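Local atomic coordinates of nudix hydrolase domain-containing protein (Thermotoga maritima, PDB entry 3E57), a protein that is of unestablished function but probably hydrolyses nucleoside diphosphates linked to another moiety, as a putative member of the Nudix hydrolase family. Residues I18-F26 and A60-V69; F33-F44 and F140-T148. All blocks are in the same frame, centred on the assembly; numbering follows the deposited sequence.

Interaction 1: I18-F26 and A60-V69; sequences ILVVKTEDF and AEYDETTKQV
V20 and V21 lie against Q68 and K67 in an antiparallel strand pair of the Nudix-type mixed sheet, where 18-22 runs beside the start of strand 66-77. Pairing is regular: V21 N gives its hydrogen to K67 O, and K67 N returns one to V21 O at 2.8 Å, while V69 N binds L19 O. The pattern illustrates how alternating side chains build two different surfaces from one strand pair. On the face carrying V20 and Q68, the aliphatic part of Q68 makes the bump: its CG rests over the groove between I18 CD1, 3.9 Å away, and V20 CG1, 4.0 Å away. I18 reaches it because CG1 stands between backbone N and carbonyl carbon (chi1 51°). A60, in the turn before the strand, brings its methyl to the margin of the same hollow. Beyond CG the Q68 chain runs extended, and OE1 accepts from H106.

The opposite face, with V21 and K67, is filled differently. V21 CG1 meets V69 CG2, and the methylenes of K67 pass beside T23 and F26, K67 CD standing 4.2 Å from F26 CD2. F47 of helix 41-51 packs on V21, and L48 of that helix on V69. Farther along the strand, L19 CD2 lies 4.0 Å from V69 CB, their side chains crossing at a slant.

Where the strand gives way to helix 23-30, T23 docks on the loop before T66. Its backbone N bonds to T65 O, nearly straight at 171°, yet T65 O is met from above its carbonyl plane. Water 2 also donates to T65 O and accepts from E24 N. The T23 hydroxyl, turned beside its own backbone N (chi1 -56°), donates to the preceding carbonyl, with T23 OG1 2.9 Å from E64 O.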
loop_
_atom_site.group_PDB
_atom_site.type_symbol
_atom_site.label_atom_id
_atom_site.label_comp_id
_atom_site.label_asym_id
_atom_site.label_seq_id
_atom_site.Cartn_x
_atom_site.Cartn_y
_atom_site.Cartn_z
ATOM N N ILE B 18 2.312 -23.200 13.191
ATOM C CA ILE B 18 1.475 -22.019 12.932
ATOM C C ILE B 18 0.897 -21.957 11.518
ATOM O O ILE B 18 1.427 -22.573 10.599
ATOM C CB ILE B 18 2.220 -20.698 13.281
ATOM C CG1 ILE B 18 3.613 -20.619 12.637
ATOM C CG2 ILE B 18 2.349 -20.555 14.785
ATOM C CD1 ILE B 18 3.625 -20.259 11.182
ATOM N N LEU B 19 -0.200 -21.208 11.363
ATOM C CA LEU B 19 -0.936 -21.140 10.100
ATOM C C LEU B 19 -0.154 -20.373 9.036
ATOM O O LEU B 19 0.306 -19.242 9.264
ATOM C CB LEU B 19 -2.315 -20.488 10.298
ATOM C CG LEU B 19 -3.261 -20.381 9.090
ATOM C CD1 LEU B 19 -3.651 -21.761 8.571
ATOM C CD2 LEU B 19 -4.502 -19.578 9.447
ATOM N N VAL B 20 -0.032 -20.999 7.869
ATOM C CA VAL B 20 0.647 -20.410 6.725
ATOM C C VAL B 20 -0.140 -20.676 5.449
ATOM O O VAL B 20 -1.023 -21.524 5.429
ATOM C CB VAL B 20 2.080 -20.971 6.581
ATOM C CG1 VAL B 20 2.915 -20.596 7.788
ATOM C CG2 VAL B 20 2.066 -22.508 6.395
ATOM N N VAL B 21 0.166 -19.917 4.401
ATOM C CA VAL B 21 -0.276 -20.230 3.045
ATOM C C VAL B 21 0.923 -20.128 2.114
ATOM O O VAL B 21 1.884 -19.434 2.417
ATOM C CB VAL B 21 -1.386 -19.283 2.543
ATOM C CG1 VAL B 21 -2.649 -19.462 3.353
ATOM C CG2 VAL B 21 -0.918 -17.827 2.576
ATOM N N LYS B 22 0.879 -20.852 0.999
ATOM C CA LYS B 22 1.906 -20.724 -0.031
ATOM C C LYS B 22 1.733 -19.361 -0.681
ATOM O O LYS B 22 0.612 -18.936 -0.947
ATOM C CB LYS B 22 1.794 -21.836 -1.086
ATOM C CG LYS B 22 2.115 -23.235 -0.565
ATOM C CD LYS B 22 2.444 -24.237 -1.697
ATOM C CE LYS B 22 1.282 -24.441 -2.681
ATOM N NZ LYS B 22 1.518 -25.613 -3.614
ATOM N N THR B 23 2.845 -18.674 -0.919
ATOM C CA THR B 23 2.812 -17.382 -1.574
ATOM C C THR B 23 2.173 -17.496 -2.957
ATOM O O THR B 23 1.381 -16.637 -3.344
ATOM C CB THR B 23 4.223 -16.772 -1.669
ATOM O OG1 THR B 23 4.795 -16.690 -0.357
ATOM C CG2 THR B 23 4.170 -15.384 -2.270
ATOM N N GLU B 24 2.474 -18.570 -3.690
ATOM C CA GLU B 24 1.872 -18.762 -5.015
ATOM C C GLU B 24 0.342 -18.849 -4.948
ATOM O O GLU B 24 -0.343 -18.286 -5.804
ATOM C CB GLU B 24 2.468 -19.975 -5.753
ATOM C CG GLU B 24 2.254 -21.331 -5.093
ATOM C CD GLU B 24 2.889 -22.474 -5.894
ATOM O OE1 GLU B 24 2.421 -22.741 -7.026
ATOM O OE2 GLU B 24 3.848 -23.103 -5.386
ATOM N N ASP B 25 -0.191 -19.522 -3.927
ATOM C CA ASP B 25 -1.650 -19.593 -3.717
ATOM C C ASP B 25 -2.238 -18.209 -3.355
ATOM O O ASP B 25 -3.300 -17.825 -3.845
ATOM C CB ASP B 25 -1.990 -20.583 -2.603
ATOM C CG ASP B 25 -1.684 -22.045 -2.970
ATOM O OD1 ASP B 25 -1.755 -22.429 -4.159
ATOM O OD2 ASP B 25 -1.391 -22.812 -2.036
ATOM N N PHE B 26 -1.546 -17.483 -2.479
ATOM C CA PHE B 26 -1.945 -16.110 -2.108
ATOM C C PHE B 26 -2.016 -15.198 -3.332
ATOM O O PHE B 26 -3.053 -14.588 -3.605
ATOM C CB PHE B 26 -0.991 -15.538 -1.046
ATOM C CG PHE B 26 -1.121 -14.050 -0.843
ATOM C CD1 PHE B 26 -2.225 -13.514 -0.198
ATOM C CD2 PHE B 26 -0.130 -13.188 -1.289
ATOM C CE1 PHE B 26 -2.348 -12.133 -0.016
ATOM C CE2 PHE B 26 -0.255 -11.800 -1.111
ATOM C CZ PHE B 26 -1.358 -11.287 -0.475
ATOM N N ALA B 60 9.431 -21.262 9.115
ATOM C CA ALA B 60 8.698 -20.346 8.233
ATOM C C ALA B 60 9.364 -18.964 8.169
ATOM O O ALA B 60 9.231 -18.251 7.172
ATOM C CB ALA B 60 7.250 -20.223 8.689
ATOM N N GLU B 61 10.084 -18.599 9.233
ATOM C CA GLU B 61 10.837 -17.332 9.313
ATOM C C GLU B 61 11.865 -17.153 8.178
ATOM O O GLU B 61 12.136 -16.020 7.754
ATOM C CB GLU B 61 11.513 -17.227 10.699
ATOM C CG GLU B 61 12.713 -16.264 10.838
ATOM C CD GLU B 61 12.315 -14.790 10.925
ATOM O OE1 GLU B 61 12.917 -14.062 11.753
ATOM O OE2 GLU B 61 11.409 -14.357 10.175
ATOM N N TYR B 62 12.422 -18.263 7.694
ATOM C CA TYR B 62 13.453 -18.252 6.645
ATOM C C TYR B 62 12.917 -18.664 5.265
ATOM O O TYR B 62 13.674 -19.173 4.431
ATOM C CB TYR B 62 14.596 -19.207 7.033
ATOM C CG TYR B 62 15.630 -18.619 7.970
ATOM C CD1 TYR B 62 16.881 -18.225 7.495
ATOM C CD2 TYR B 62 15.369 -18.477 9.334
ATOM C CE1 TYR B 62 17.844 -17.696 8.351
ATOM C CE2 TYR B 62 16.325 -17.946 10.197
ATOM C CZ TYR B 62 17.562 -17.559 9.699
ATOM O OH TYR B 62 18.515 -17.039 10.546
ATOM N N ASP B 63 11.629 -18.448 5.008
ATOM C CA ASP B 63 11.022 -18.977 3.788
ATOM C C ASP B 63 9.997 -18.024 3.175
ATOM O O ASP B 63 8.909 -17.838 3.728
ATOM C CB ASP B 63 10.374 -20.340 4.078
ATOM C CG ASP B 63 9.983 -21.096 2.812
ATOM O OD1 ASP B 63 10.462 -20.739 1.711
ATOM O OD2 ASP B 63 9.197 -22.062 2.920
ATOM N N GLU B 64 10.354 -17.439 2.028
ATOM C CA GLU B 64 9.442 -16.579 1.267
ATOM C C GLU B 64 8.503 -17.378 0.352
ATOM O O GLU B 64 7.647 -16.795 -0.315
ATOM C CB GLU B 64 10.221 -15.541 0.448
ATOM C CG GLU B 64 10.811 -14.416 1.290
ATOM C CD GLU B 64 11.483 -13.328 0.461
ATOM O OE1 GLU B 64 11.226 -13.242 -0.762
ATOM O OE2 GLU B 64 12.271 -12.549 1.041
ATOM N N THR B 65 8.655 -18.701 0.322
ATOM C CA THR B 65 7.711 -19.581 -0.376
ATOM C C THR B 65 6.343 -19.600 0.306
ATOM O O THR B 65 5.344 -19.979 -0.308
ATOM C CB THR B 65 8.216 -21.042 -0.420
ATOM O OG1 THR B 65 9.579 -21.075 -0.866
ATOM C CG2 THR B 65 7.354 -21.883 -1.355
ATOM N N THR B 66 6.314 -19.232 1.586
ATOM C CA THR B 66 5.070 -19.174 2.343
ATOM C C THR B 66 4.922 -17.841 3.076
ATOM O O THR B 66 5.902 -17.117 3.316
ATOM C CB THR B 66 4.982 -20.322 3.375
ATOM O OG1 THR B 66 6.142 -20.303 4.216
ATOM C CG2 THR B 66 4.877 -21.680 2.674
ATOM N N LYS B 67 3.676 -17.525 3.419
ATOM C CA LYS B 67 3.376 -16.373 4.245
ATOM C C LYS B 67 2.611 -16.818 5.488
ATOM O O LYS B 67 1.659 -17.593 5.405
ATOM C CB LYS B 67 2.612 -15.315 3.430
ATOM C CG LYS B 67 3.536 -14.602 2.454
ATOM C CD LYS B 67 2.866 -13.485 1.662
ATOM C CE LYS B 67 3.903 -12.468 1.137
ATOM N NZ LYS B 67 4.127 -11.306 2.098
ATOM N N GLN B 68 3.076 -16.348 6.639
ATOM C CA GLN B 68 2.453 -16.613 7.920
ATOM C C GLN B 68 1.240 -15.712 8.074
ATOM O O GLN B 68 1.355 -14.498 7.944
ATOM C CB GLN B 68 3.454 -16.337 9.038
ATOM C CG GLN B 68 4.716 -17.213 8.952
ATOM C CD GLN B 68 5.898 -16.613 9.665
ATOM O OE1 GLN B 68 5.809 -16.243 10.833
ATOM N NE2 GLN B 68 7.024 -16.519 8.967
ATOM N N VAL B 69 0.077 -16.301 8.332
ATOM C CA VAL B 69 -1.151 -15.525 8.497
ATOM C C VAL B 69 -1.216 -14.913 9.896
ATOM O O VAL B 69 -1.249 -15.633 10.903
ATOM C CB VAL B 69 -2.382 -16.385 8.238
ATOM C CG1 VAL B 69 -3.653 -15.601 8.542
ATOM C CG2 VAL B 69 -2.357 -16.881 6.803
HETATM O O HOH W 1 0.015 -17.804 11.794
HETATM O O HOH W 2 4.732 -20.367 -2.793
#

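Interaction 2: F33-F44 and F140-T148; sequences FEGFMRVNFEDF and FLGLINSST
This contact is an antiparallel strand pairing at the margin of the Nudix-type sheet within one subunit: 36-38 runs antiparallel alongside the end of strand 131-145, and the chain then turns into helix 41-51, whose F41 and F44 form an aromatic cluster with F140. Paired backbone bonds join G35 with N145 and M37 with L143. F33, E34, F36 and M37 also pair with a strand of the second subunit, carrying the sheet across the dimer interface.

At one end E34 acts as a two-pronged acceptor. Bent at chi2 (73°), its chain brings OE2 to S147 N at 2.9 Å by the syn lone pair, while E34 OE1 takes the S147 hydroxyl, OG, at 2.7 Å. Next to it, N145 ND2 donates to F33 O and N145 OD1 is hydrogen-bonded to K67 NZ, engaging both ends of the amide; N145 CB packs 3.6 Å from F33 CE1.

A classic beta bulge at L141 and G142, both facing L159, interrupts the strand; the edge of the F36 ring meets L141 O. The other end is aromatic. F41 and F140 form an offset stack, centroids 4.7 Å apart and planes at 24°, and F160 meets the F140 ring edge-to-face. V39 CG2 abuts the F140 edge in its plane, while L143 CD2 sits over the F44 ring. N40 caps the helix, its OD1 accepting from D43 N at 2.9 Å, in the carbonyl plane and on a lone pair.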
loop_
_atom_site.group_PDB
_atom_site.type_symbol
_atom_site.label_atom_id
_atom_site.label_comp_id
_atom_site.label_asym_id
_atom_site.label_seq_id
_atom_site.Cartn_x
_atom_site.Cartn_y
_atom_site.Cartn_z
ATOM N N PHE B 33 -0.111 -6.857 -4.771
ATOM C CA PHE B 33 -0.255 -5.516 -4.218
ATOM C C PHE B 33 0.777 -5.275 -3.139
ATOM O O PHE B 33 1.320 -6.218 -2.586
ATOM C CB PHE B 33 -1.669 -5.296 -3.676
ATOM C CG PHE B 33 -2.034 -6.173 -2.519
ATOM C CD1 PHE B 33 -2.059 -5.669 -1.226
ATOM C CD2 PHE B 33 -2.387 -7.500 -2.721
ATOM C CE1 PHE B 33 -2.420 -6.472 -0.168
ATOM C CE2 PHE B 33 -2.747 -8.304 -1.673
ATOM C CZ PHE B 33 -2.769 -7.794 -0.385
ATOM N N GLU B 34 1.033 -4.003 -2.868
ATOM C CA GLU B 34 1.997 -3.572 -1.858
ATOM C C GLU B 34 1.282 -2.576 -0.975
ATOM O O GLU B 34 0.965 -1.491 -1.418
ATOM C CB GLU B 34 3.198 -2.902 -2.541
ATOM C CG GLU B 34 4.242 -2.293 -1.596
ATOM C CD GLU B 34 5.096 -3.342 -0.881
ATOM O OE1 GLU B 34 5.405 -4.390 -1.498
ATOM O OE2 GLU B 34 5.465 -3.098 0.297
ATOM N N GLY B 35 1.012 -2.958 0.264
ATOM C CA GLY B 35 0.286 -2.088 1.182
ATOM C C GLY B 35 -0.931 -2.803 1.711
ATOM O O GLY B 35 -0.813 -3.893 2.246
ATOM N N PHE B 36 -2.102 -2.191 1.549
ATOM C CA PHE B 36 -3.350 -2.765 2.029
ATOM C C PHE B 36 -4.326 -2.882 0.876
ATOM O O PHE B 36 -4.351 -2.025 -0.002
ATOM C CB PHE B 36 -3.956 -1.871 3.105
ATOM C CG PHE B 36 -5.408 -2.135 3.388
ATOM C CD1 PHE B 36 -5.783 -3.072 4.335
ATOM C CD2 PHE B 36 -6.403 -1.437 2.709
ATOM C CE1 PHE B 36 -7.138 -3.313 4.608
ATOM C CE2 PHE B 36 -7.747 -1.664 2.974
ATOM C CZ PHE B 36 -8.116 -2.608 3.927
ATOM N N MET B 37 -5.133 -3.937 0.905
ATOM C CA MET B 37 -6.251 -4.117 -0.041
ATOM C C MET B 37 -7.482 -4.670 0.672
ATOM O O MET B 37 -7.379 -5.648 1.412
ATOM C CB MET B 37 -5.855 -5.089 -1.148
ATOM C CG MET B 37 -6.937 -5.214 -2.218
ATOM S SD MET B 37 -6.431 -6.213 -3.606
ATOM C CE MET B 37 -6.188 -7.775 -2.805
ATOM N N ARG B 38 -8.635 -4.034 0.453
ATOM C CA ARG B 38 -9.906 -4.496 0.995
ATOM C C ARG B 38 -10.261 -5.805 0.331
ATOM O O ARG B 38 -10.119 -5.927 -0.881
ATOM C CB ARG B 38 -11.019 -3.490 0.725
ATOM C CG ARG B 38 -12.427 -3.982 1.091
ATOM C CD ARG B 38 -13.224 -2.921 1.806
ATOM N NE ARG B 38 -12.433 -2.553 2.980
ATOM C CZ ARG B 38 -12.886 -2.142 4.156
ATOM N NH1 ARG B 38 -14.189 -2.008 4.416
ATOM N NH2 ARG B 38 -11.989 -1.859 5.082
ATOM N N VAL B 39 -10.675 -6.780 1.131
ATOM C CA VAL B 39 -11.226 -8.032 0.606
ATOM C C VAL B 39 -12.423 -8.450 1.449
ATOM O O VAL B 39 -12.595 -7.986 2.566
ATOM C CB VAL B 39 -10.181 -9.194 0.522
ATOM C CG1 VAL B 39 -8.878 -8.743 -0.176
ATOM C CG2 VAL B 39 -9.913 -9.781 1.875
ATOM N N ASN B 40 -13.255 -9.312 0.888
ATOM C CA ASN B 40 -14.430 -9.819 1.593
ATOM C C ASN B 40 -14.010 -10.879 2.608
ATOM O O ASN B 40 -13.218 -11.761 2.301
ATOM C CB ASN B 40 -15.444 -10.362 0.578
ATOM C CG ASN B 40 -16.590 -11.100 1.229
ATOM O OD1 ASN B 40 -16.456 -12.264 1.629
ATOM N ND2 ASN B 40 -17.728 -10.431 1.333
ATOM N N PHE B 41 -14.529 -10.768 3.826
ATOM C CA PHE B 41 -14.111 -11.642 4.911
ATOM C C PHE B 41 -14.401 -13.107 4.619
ATOM O O PHE B 41 -13.548 -13.973 4.847
ATOM C CB PHE B 41 -14.771 -11.231 6.230
ATOM C CG PHE B 41 -14.161 -11.879 7.451
ATOM C CD1 PHE B 41 -12.808 -12.227 7.486
ATOM C CD2 PHE B 41 -14.934 -12.114 8.575
ATOM C CE1 PHE B 41 -12.255 -12.799 8.593
ATOM C CE2 PHE B 41 -14.372 -12.684 9.701
ATOM C CZ PHE B 41 -13.027 -13.032 9.706
ATOM N N GLU B 42 -15.595 -13.381 4.101
ATOM C CA GLU B 42 -15.966 -14.758 3.767
ATOM C C GLU B 42 -15.013 -15.351 2.717
ATOM O O GLU B 42 -14.581 -16.494 2.850
ATOM C CB GLU B 42 -17.421 -14.822 3.293
ATOM C CG GLU B 42 -17.957 -16.230 3.130
ATOM C CD GLU B 42 -17.678 -17.093 4.339
ATOM O OE1 GLU B 42 -18.037 -16.677 5.465
ATOM O OE2 GLU B 42 -17.088 -18.178 4.163
ATOM N N ASP B 43 -14.671 -14.565 1.696
ATOM C CA ASP B 43 -13.709 -14.990 0.668
ATOM C C ASP B 43 -12.360 -15.337 1.293
ATOM O O ASP B 43 -11.740 -16.354 0.947
ATOM C CB ASP B 43 -13.506 -13.900 -0.397
ATOM C CG ASP B 43 -14.735 -13.673 -1.273
ATOM O OD1 ASP B 43 -15.653 -14.526 -1.287
ATOM O OD2 ASP B 43 -14.775 -12.623 -1.964
ATOM N N PHE B 44 -11.912 -14.506 2.234
ATOM C CA PHE B 44 -10.653 -14.768 2.935
ATOM C C PHE B 44 -10.685 -16.060 3.760
ATOM O O PHE B 44 -9.754 -16.854 3.703
ATOM C CB PHE B 44 -10.287 -13.590 3.842
ATOM C CG PHE B 44 -9.009 -13.790 4.583
ATOM C CD1 PHE B 44 -7.820 -13.949 3.889
ATOM C CD2 PHE B 44 -8.993 -13.839 5.964
ATOM C CE1 PHE B 44 -6.637 -14.152 4.561
ATOM C CE2 PHE B 44 -7.798 -14.051 6.644
ATOM C CZ PHE B 44 -6.625 -14.199 5.933
ATOM N N PHE B 140 -13.686 -6.975 9.918
ATOM C CA PHE B 140 -12.577 -7.277 9.026
ATOM C C PHE B 140 -12.457 -6.180 7.962
ATOM O O PHE B 140 -13.435 -5.861 7.291
ATOM C CB PHE B 140 -12.795 -8.632 8.365
ATOM C CG PHE B 140 -11.741 -9.001 7.348
ATOM C CD1 PHE B 140 -10.465 -9.348 7.738
ATOM C CD2 PHE B 140 -12.038 -8.997 5.998
ATOM C CE1 PHE B 140 -9.512 -9.704 6.803
ATOM C CE2 PHE B 140 -11.090 -9.355 5.054
ATOM C CZ PHE B 140 -9.835 -9.707 5.452
ATOM N N LEU B 141 -11.262 -5.603 7.819
ATOM C CA LEU B 141 -11.034 -4.548 6.841
ATOM C C LEU B 141 -10.373 -5.057 5.571
ATOM O O LEU B 141 -10.739 -4.654 4.482
ATOM C CB LEU B 141 -10.198 -3.418 7.454
ATOM C CG LEU B 141 -10.748 -2.736 8.707
ATOM C CD1 LEU B 141 -9.846 -1.558 9.088
ATOM C CD2 LEU B 141 -12.176 -2.271 8.501
ATOM N N GLY B 142 -9.389 -5.935 5.697
ATOM C CA GLY B 142 -8.713 -6.476 4.522
ATOM C C GLY B 142 -7.349 -7.032 4.852
ATOM O O GLY B 142 -7.077 -7.383 6.005
ATOM N N LEU B 143 -6.490 -7.069 3.839
ATOM C CA LEU B 143 -5.173 -7.686 3.926
ATOM C C LEU B 143 -4.024 -6.703 3.806
ATOM O O LEU B 143 -4.071 -5.757 3.005
ATOM C CB LEU B 143 -5.022 -8.714 2.809
ATOM C CG LEU B 143 -6.012 -9.886 2.846
ATOM C CD1 LEU B 143 -5.614 -10.921 1.801
ATOM C CD2 LEU B 143 -6.056 -10.503 4.210
ATOM N N ILE B 144 -2.979 -6.956 4.580
ATOM C CA ILE B 144 -1.742 -6.180 4.505
ATOM C C ILE B 144 -0.625 -7.052 3.972
ATOM O O ILE B 144 -0.297 -8.093 4.562
ATOM C CB ILE B 144 -1.281 -5.663 5.872
ATOM C CG1 ILE B 144 -2.377 -4.846 6.557
ATOM C CG2 ILE B 144 0.018 -4.868 5.694
ATOM C CD1 ILE B 144 -2.019 -4.419 7.997
ATOM N N ASN B 145 -0.021 -6.613 2.875
ATOM C CA ASN B 145 1.070 -7.334 2.252
ATOM C C ASN B 145 2.121 -6.323 1.881
ATOM O O ASN B 145 1.940 -5.548 0.945
ATOM C CB ASN B 145 0.577 -8.080 1.004
ATOM C CG ASN B 145 1.648 -8.945 0.371
ATOM O OD1 ASN B 145 2.338 -9.692 1.057
ATOM N ND2 ASN B 145 1.784 -8.858 -0.948
ATOM N N SER B 146 3.201 -6.277 2.651
ATOM C CA SER B 146 4.272 -5.325 2.379
ATOM C C SER B 146 5.586 -6.058 2.335
ATOM O O SER B 146 5.763 -7.065 3.015
ATOM C CB SER B 146 4.337 -4.252 3.450
ATOM O OG SER B 146 4.545 -4.856 4.699
ATOM N N SER B 147 6.509 -5.543 1.536
ATOM C CA SER B 147 7.726 -6.257 1.245
ATOM C C SER B 147 8.950 -5.479 1.703
ATOM O O SER B 147 10.060 -5.795 1.287
ATOM C CB SER B 147 7.817 -6.525 -0.256
ATOM O OG SER B 147 7.908 -5.309 -0.976
ATOM N N THR B 148 8.765 -4.488 2.573
ATOM C CA THR B 148 9.868 -3.583 2.925
ATOM C C THR B 148 10.856 -4.126 3.980
ATOM O O THR B 148 11.897 -3.512 4.218
ATOM C CB THR B 148 9.351 -2.194 3.355
ATOM O OG1 THR B 148 8.363 -2.332 4.379
ATOM C CG2 THR B 148 8.733 -1.474 2.163
HETATM O O HOH W 3 -14.059 -6.048 3.923
#

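Both interactions belong to the same mixed sheet and follow one principle, antiparallel backbone pairing dressed by different side chains. Interaction 1 is the more buried and lies within one subunit; interaction 2, closer to the centre of the chain, is partly buried, and its strand 36-38 carries the sheet on into the second subunit. Aliphatic bumps dominate the first, whereas rings and a carboxylate grip dominate the second. Helix 23-30 leads from one to the other. They touch directly: K67 NZ lies 2.6 Å from N145 OD1, a probable hydrogen bond, and F26 packs against F33, L143 and N145 from the side of helix 23-30.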